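Local coordinates for protein NAD-dependent L-serine dehydrogenase (Pseudomonas aeruginosa, PDB 3OBB) that oxidises L-serine and methyl-L-serine with NAD(+) as a homotetrameric dehydrogenase of the HIBADH-related family, and is possibly involved in serine catabolism, at residues Ala49-Ser52 / Ala53-Val57; Ser262-Pro265 / Met266-Ala270. All blocks are in the same frame, centred on the assembly; numbering follows the deposited sequence.

Interaction 1. Residues Ala49-Ser52 / Ala53-Val57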
ATOM      1  N   ALA A  49      42.572   1.917 -25.289  1.00 54.58           N
ATOM      2  CA  ALA A  49      41.229   1.731 -25.802  1.00 53.63           C
ATOM      3  C   ALA A  49      41.175   0.420 -26.552  1.00 56.56           C
ATOM      4  O   ALA A  49      42.058   0.084 -27.328  1.00 58.17           O
ATOM      5  CB  ALA A  49      40.819   2.876 -26.714  1.00 53.43           C
ATOM      6  N   ALA A  50      40.125  -0.336 -26.306  1.00 56.51           N
ATOM      7  CA  ALA A  50      39.933  -1.569 -27.052  1.00 59.78           C
ATOM      8  C   ALA A  50      38.909  -1.298 -28.144  1.00 60.63           C
ATOM      9  O   ALA A  50      38.116  -0.363 -28.039  1.00 59.44           O
ATOM     10  CB  ALA A  50      39.466  -2.662 -26.119  1.00 58.94           C
ATOM     11  N   ARG A  51      38.934  -2.119 -29.178  1.00 64.16           N
ATOM     12  CA  ARG A  51      38.003  -2.070 -30.300  1.00 66.10           C
ATOM     13  C   ARG A  51      36.572  -2.423 -29.916  1.00 64.70           C
ATOM     14  O   ARG A  51      35.617  -1.981 -30.565  1.00 65.56           O
ATOM     15  CB  ARG A  51      38.435  -3.111 -31.319  1.00 70.27           C
ATOM     16  CG  ARG A  51      39.482  -2.667 -32.294  1.00 75.16           C
ATOM     17  CD  ARG A  51      40.264  -3.881 -32.770  1.00 81.19           C
ATOM     18  NE  ARG A  51      40.536  -3.880 -34.193  1.00 87.77           N
ATOM     19  CZ  ARG A  51      41.224  -2.937 -34.838  1.00 89.80           C
ATOM     20  NH1 ARG A  51      41.669  -1.873 -34.174  1.00 85.76           N
ATOM     21  NH2 ARG A  51      41.442  -3.051 -36.156  1.00 90.80           N
ATOM     22  N   SER A  52      36.440  -3.281 -28.909  1.00 62.83           N
ATOM     23  CA  SER A  52      35.146  -3.776 -28.475  1.00 61.54           C
ATOM     24  C   SER A  52      35.311  -4.559 -27.184  1.00 59.92           C
ATOM     25  O   SER A  52      36.426  -4.695 -26.664  1.00 59.07           O
ATOM     26  CB  SER A  52      34.517  -4.670 -29.552  1.00 65.48           C
ATOM     27  OG  SER A  52      35.356  -5.773 -29.819  1.00 67.42           O
ATOM     28  N   ALA A  53      34.193  -5.075 -26.680  1.00 59.38           N
ATOM     29  CA  ALA A  53      34.194  -5.937 -25.504  1.00 59.13           C
ATOM     30  C   ALA A  53      35.041  -7.185 -25.748  1.00 63.07           C
ATOM     31  O   ALA A  53      35.927  -7.504 -24.945  1.00 62.86           O
ATOM     32  CB  ALA A  53      32.772  -6.314 -25.121  1.00 58.26           C
ATOM     33  N   ARG A  54      34.772  -7.886 -26.853  1.00 67.25           N
ATOM     34  CA  ARG A  54      35.556  -9.064 -27.187  1.00 71.78           C
ATOM     35  C   ARG A  54      37.053  -8.748 -27.302  1.00 72.39           C
ATOM     36  O   ARG A  54      37.874  -9.431 -26.660  1.00 73.39           O
ATOM     37  CB  ARG A  54      35.016  -9.786 -28.432  1.00 76.38           C
ATOM     38  CG  ARG A  54      34.120  -8.942 -29.326  1.00 77.17           C
ATOM     39  CD  ARG A  54      34.172  -9.418 -30.809  1.00 83.03           C
ATOM     40  NE  ARG A  54      34.286  -8.253 -31.701  1.00 85.91           N
ATOM     41  CZ  ARG A  54      33.241  -7.446 -32.015  1.00 85.83           C
ATOM     42  NH1 ARG A  54      31.966  -7.682 -31.547  1.00 84.75           N
ATOM     43  NH2 ARG A  54      33.467  -6.396 -32.811  1.00 87.63           N
ATOM     44  N   ASP A  55      37.408  -7.697 -28.076  1.00 72.54           N
ATOM     45  CA  ASP A  55      38.821  -7.319 -28.245  1.00 73.17           C
ATOM     46  C   ASP A  55      39.550  -7.073 -26.924  1.00 70.32           C
ATOM     47  O   ASP A  55      40.736  -7.454 -26.786  1.00 71.11           O
ATOM     48  CB  ASP A  55      38.963  -6.100 -29.155  1.00 73.49           C
ATOM     49  CG  ASP A  55      40.427  -5.660 -29.339  1.00 76.14           C
ATOM     50  OD1 ASP A  55      41.216  -6.411 -29.967  1.00 79.50           O
ATOM     51  OD2 ASP A  55      40.782  -4.556 -28.847  1.00 76.13           O
ATOM     52  N   ALA A  56      38.822  -6.458 -25.972  1.00 66.23           N
ATOM     53  CA  ALA A  56      39.351  -6.014 -24.675  1.00 63.67           C
ATOM     54  C   ALA A  56      39.870  -7.171 -23.830  1.00 65.29           C
ATOM     55  O   ALA A  56      41.059  -7.178 -23.403  1.00 65.33           O
ATOM     56  CB  ALA A  56      38.278  -5.237 -23.907  1.00 59.22           C
ATOM     57  N   VAL A  57      38.958  -8.150 -23.607  1.00 66.52           N
ATOM     58  CA  VAL A  57      39.268  -9.365 -22.844  1.00 69.23           C
ATOM     59  C   VAL A  57      40.384 -10.207 -23.487  1.00 74.39           C
ATOM     60  O   VAL A  57      40.942 -11.084 -22.839  1.00 76.26           O
ATOM     61  CB  VAL A  57      37.997 -10.246 -22.627  1.00 69.27           C
ATOM     62  CG1 VAL A  57      36.778  -9.368 -22.266  1.00 65.64           C
ATOM     63  CG2 VAL A  57      37.700 -11.118 -23.860  1.00 72.88           C
TER

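Interaction 2. Residues Ser262-Pro265 / Met266-Ala270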
ATOM      1  N   SER A 262       8.086 -14.203  -1.962  1.00 39.13           N
ATOM      2  CA  SER A 262       8.205 -13.325  -0.819  1.00 37.92           C
ATOM      3  C   SER A 262       7.220 -12.145  -0.963  1.00 36.55           C
ATOM      4  O   SER A 262       7.090 -11.565  -2.034  1.00 36.96           O
ATOM      5  CB  SER A 262       9.645 -12.809  -0.690  1.00 37.37           C
ATOM      6  OG  SER A 262      10.565 -13.884  -0.605  1.00 39.35           O
ATOM      7  N   SER A 263       6.541 -11.804   0.123  1.00 35.14           N
ATOM      8  CA  SER A 263       5.668 -10.640   0.166  1.00 33.91           C
ATOM      9  C   SER A 263       6.488  -9.382   0.501  1.00 33.19           C
ATOM     10  O   SER A 263       7.202  -9.325   1.522  1.00 31.65           O
ATOM     11  CB  SER A 263       4.571 -10.852   1.213  1.00 33.47           C
ATOM     12  OG  SER A 263       3.723  -9.724   1.296  1.00 33.00           O
ATOM     13  N   THR A 264       6.380  -8.378  -0.369  1.00 32.62           N
ATOM     14  CA  THR A 264       7.092  -7.102  -0.182  1.00 32.54           C
ATOM     15  C   THR A 264       6.152  -5.876  -0.226  1.00 32.26           C
ATOM     16  O   THR A 264       6.252  -5.023  -1.137  1.00 31.72           O
ATOM     17  CB  THR A 264       8.182  -6.940  -1.226  1.00 31.55           C
ATOM     18  OG1 THR A 264       7.601  -7.134  -2.531  1.00 33.39           O
ATOM     19  CG2 THR A 264       9.264  -7.944  -0.974  1.00 32.98           C
ATOM     20  N   PRO A 265       5.245  -5.768   0.775  1.00 33.05           N
ATOM     21  CA  PRO A 265       4.254  -4.694   0.693  1.00 32.34           C
ATOM     22  C   PRO A 265       4.847  -3.299   0.734  1.00 31.21           C
ATOM     23  O   PRO A 265       4.354  -2.406   0.043  1.00 30.49           O
ATOM     24  CB  PRO A 265       3.325  -4.955   1.883  1.00 32.99           C
ATOM     25  CG  PRO A 265       4.088  -5.848   2.814  1.00 34.08           C
ATOM     26  CD  PRO A 265       5.058  -6.620   1.975  1.00 33.07           C
HETATM   27  N   MSE A 266       5.912  -3.102   1.495  1.00 30.84           N
HETATM   28  CA  MSE A 266       6.490  -1.759   1.561  1.00 31.47           C
HETATM   29  C   MSE A 266       7.270  -1.468   0.299  1.00 30.66           C
HETATM   30  O   MSE A 266       7.046  -0.434  -0.312  1.00 30.85           O
HETATM   31  CB  MSE A 266       7.353  -1.545   2.825  1.00 31.60           C
HETATM   32  CG  MSE A 266       6.766  -2.160   4.065  1.00 36.24           C
HETATM   33 SE   MSE A 266       5.081  -1.298   4.655  0.80 48.29          SE
HETATM   34  CE  MSE A 266       5.747   0.452   4.421  1.00 33.86           C
ATOM     35  N   GLY A 267       8.173  -2.377  -0.086  1.00 30.39           N
ATOM     36  CA  GLY A 267       8.964  -2.250  -1.339  1.00 29.90           C
ATOM     37  C   GLY A 267       8.066  -2.061  -2.569  1.00 30.90           C
ATOM     38  O   GLY A 267       8.245  -1.093  -3.287  1.00 30.80           O
ATOM     39  N   SER A 268       7.105  -2.973  -2.803  1.00 30.33           N
ATOM     40  CA  SER A 268       6.090  -2.820  -3.878  1.00 31.67           C
ATOM     41  C   SER A 268       5.390  -1.457  -3.890  1.00 30.68           C
ATOM     42  O   SER A 268       5.231  -0.852  -4.954  1.00 30.89           O
ATOM     43  CB  SER A 268       4.997  -3.908  -3.783  1.00 31.91           C
ATOM     44  OG  SER A 268       5.612  -5.175  -3.765  1.00 35.76           O
ATOM     45  N   LEU A 269       4.928  -1.002  -2.728  1.00 29.48           N
ATOM     46  CA  LEU A 269       4.357   0.338  -2.638  1.00 29.25           C
ATOM     47  C   LEU A 269       5.422   1.372  -2.992  1.00 28.14           C
ATOM     48  O   LEU A 269       5.147   2.300  -3.743  1.00 28.83           O
ATOM     49  CB  LEU A 269       3.790   0.633  -1.258  1.00 29.10           C
ATOM     50  CG  LEU A 269       2.564   1.533  -1.075  1.00 31.19           C
ATOM     51  CD1 LEU A 269       2.610   2.197   0.302  1.00 25.99           C
ATOM     52  CD2 LEU A 269       2.212   2.551  -2.191  1.00 29.06           C
ATOM     53  N   ALA A 270       6.644   1.210  -2.492  1.00 27.55           N
ATOM     54  CA  ALA A 270       7.714   2.175  -2.831  1.00 27.38           C
ATOM     55  C   ALA A 270       7.830   2.266  -4.351  1.00 28.41           C
ATOM     56  O   ALA A 270       7.904   3.356  -4.910  1.00 28.61           O
ATOM     57  CB  ALA A 270       9.061   1.788  -2.185  1.00 26.21           C
TER

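Interaction 1. Residues Ala49-Ser52 / Ala53-Val57
S52 OG accepts a weak but straight hydrogen bond from D55 N, OG to N 3.3 Å, which makes S52 the N-cap of helix 53-57. With chi1 at 60°, OG stands between the backbone N and the carbonyl carbon of its own residue, turned to the first turn of the helix. The backbone of the cap is tied in as well: A56 N reaches S52 O at 3.1 Å. D55 has its CG anti to its backbone N (chi1 179°), which swings the carboxylate back over the chain so that OD2 accepts from R51 N at 3.1 Å, the donor arriving from above the carboxylate plane. R51 lies obliquely across D55, its CD 3.9 Å from D55 OD1, but the guanidinium runs on, leaving NE 5.0 Å from that oxygen. R54 bends back over the cap, one face of its guanidinium lying over S52 OG without a hydrogen bond. The methyls of A50 and A56 also touch, CB to CB 3.6 Å. The turn links strand 48-49, outermost in this chain's Rossmann-type sheet, to helix 53-57: A50 pairs through its backbone with V31, while A53, A56 and V57 pack on strand 5-9 at I9 and A7.

Interaction 2. Residues Ser262-Pro265 / Met266-Ala270
S268 grips the carbonyl of T264 twice, once through its side chain and once through its backbone. OG donates to T264 O at 2.7 Å from above the carbonyl plane, while S268 N reaches the same oxygen at 2.8 Å. The hydroxyl gets there because OG sits beside its own backbone N (chi1 -54°), folded back against the preceding turn. One residue on, L269 N bonds to P265 O at 3.2 Å, so the main-chain pattern of the helix is established from its first turn. P265 fills that turn with a ring that has no N-H to offer. T264 holds the N-cap position, yet its side chain makes no capping bond; OG1 instead lies 3.1 Å from S268 OG, and both hydroxyls have weak hydrogen bonds to the amide of Q254 in helix 243-260. The first N-H groups of the helix are met instead from another chain: E189 of the second subunit accepts from M266 N through OE1 and from G267 N through OE2, selenomethionine M266 packs on M266 of that subunit, and S263 OG bonds to S272 O of the third. A carboxylate set against two amides at a helix N-terminus would be favoured by the helix dipole, which is consistent with E189 being ionised, and its two bonds tie the start of this helix to a neighbouring subunit.

Both contacts are helix starts, but they belong to different regions, with centres about 41 Å apart on opposite sides of the chain's centre. Interaction 1 is partly buried, at the edge of the nucleotide-binding sheet, and no other chain of the assembly touches it; its capping hydroxyl comes from its own turn, and a helix aspartate ties back to the amide just before the cap. Interaction 2 is wholly buried among the helices of the C-terminal region, where other subunits adjoin it. There the local side chain bonds to a carbonyl, and the carboxylate serving the first amides is supplied by another subunit. Exposed R51 and R54 flank the cap in 49-57, whereas hydroxyls, proline and apolar groups make up 262-270.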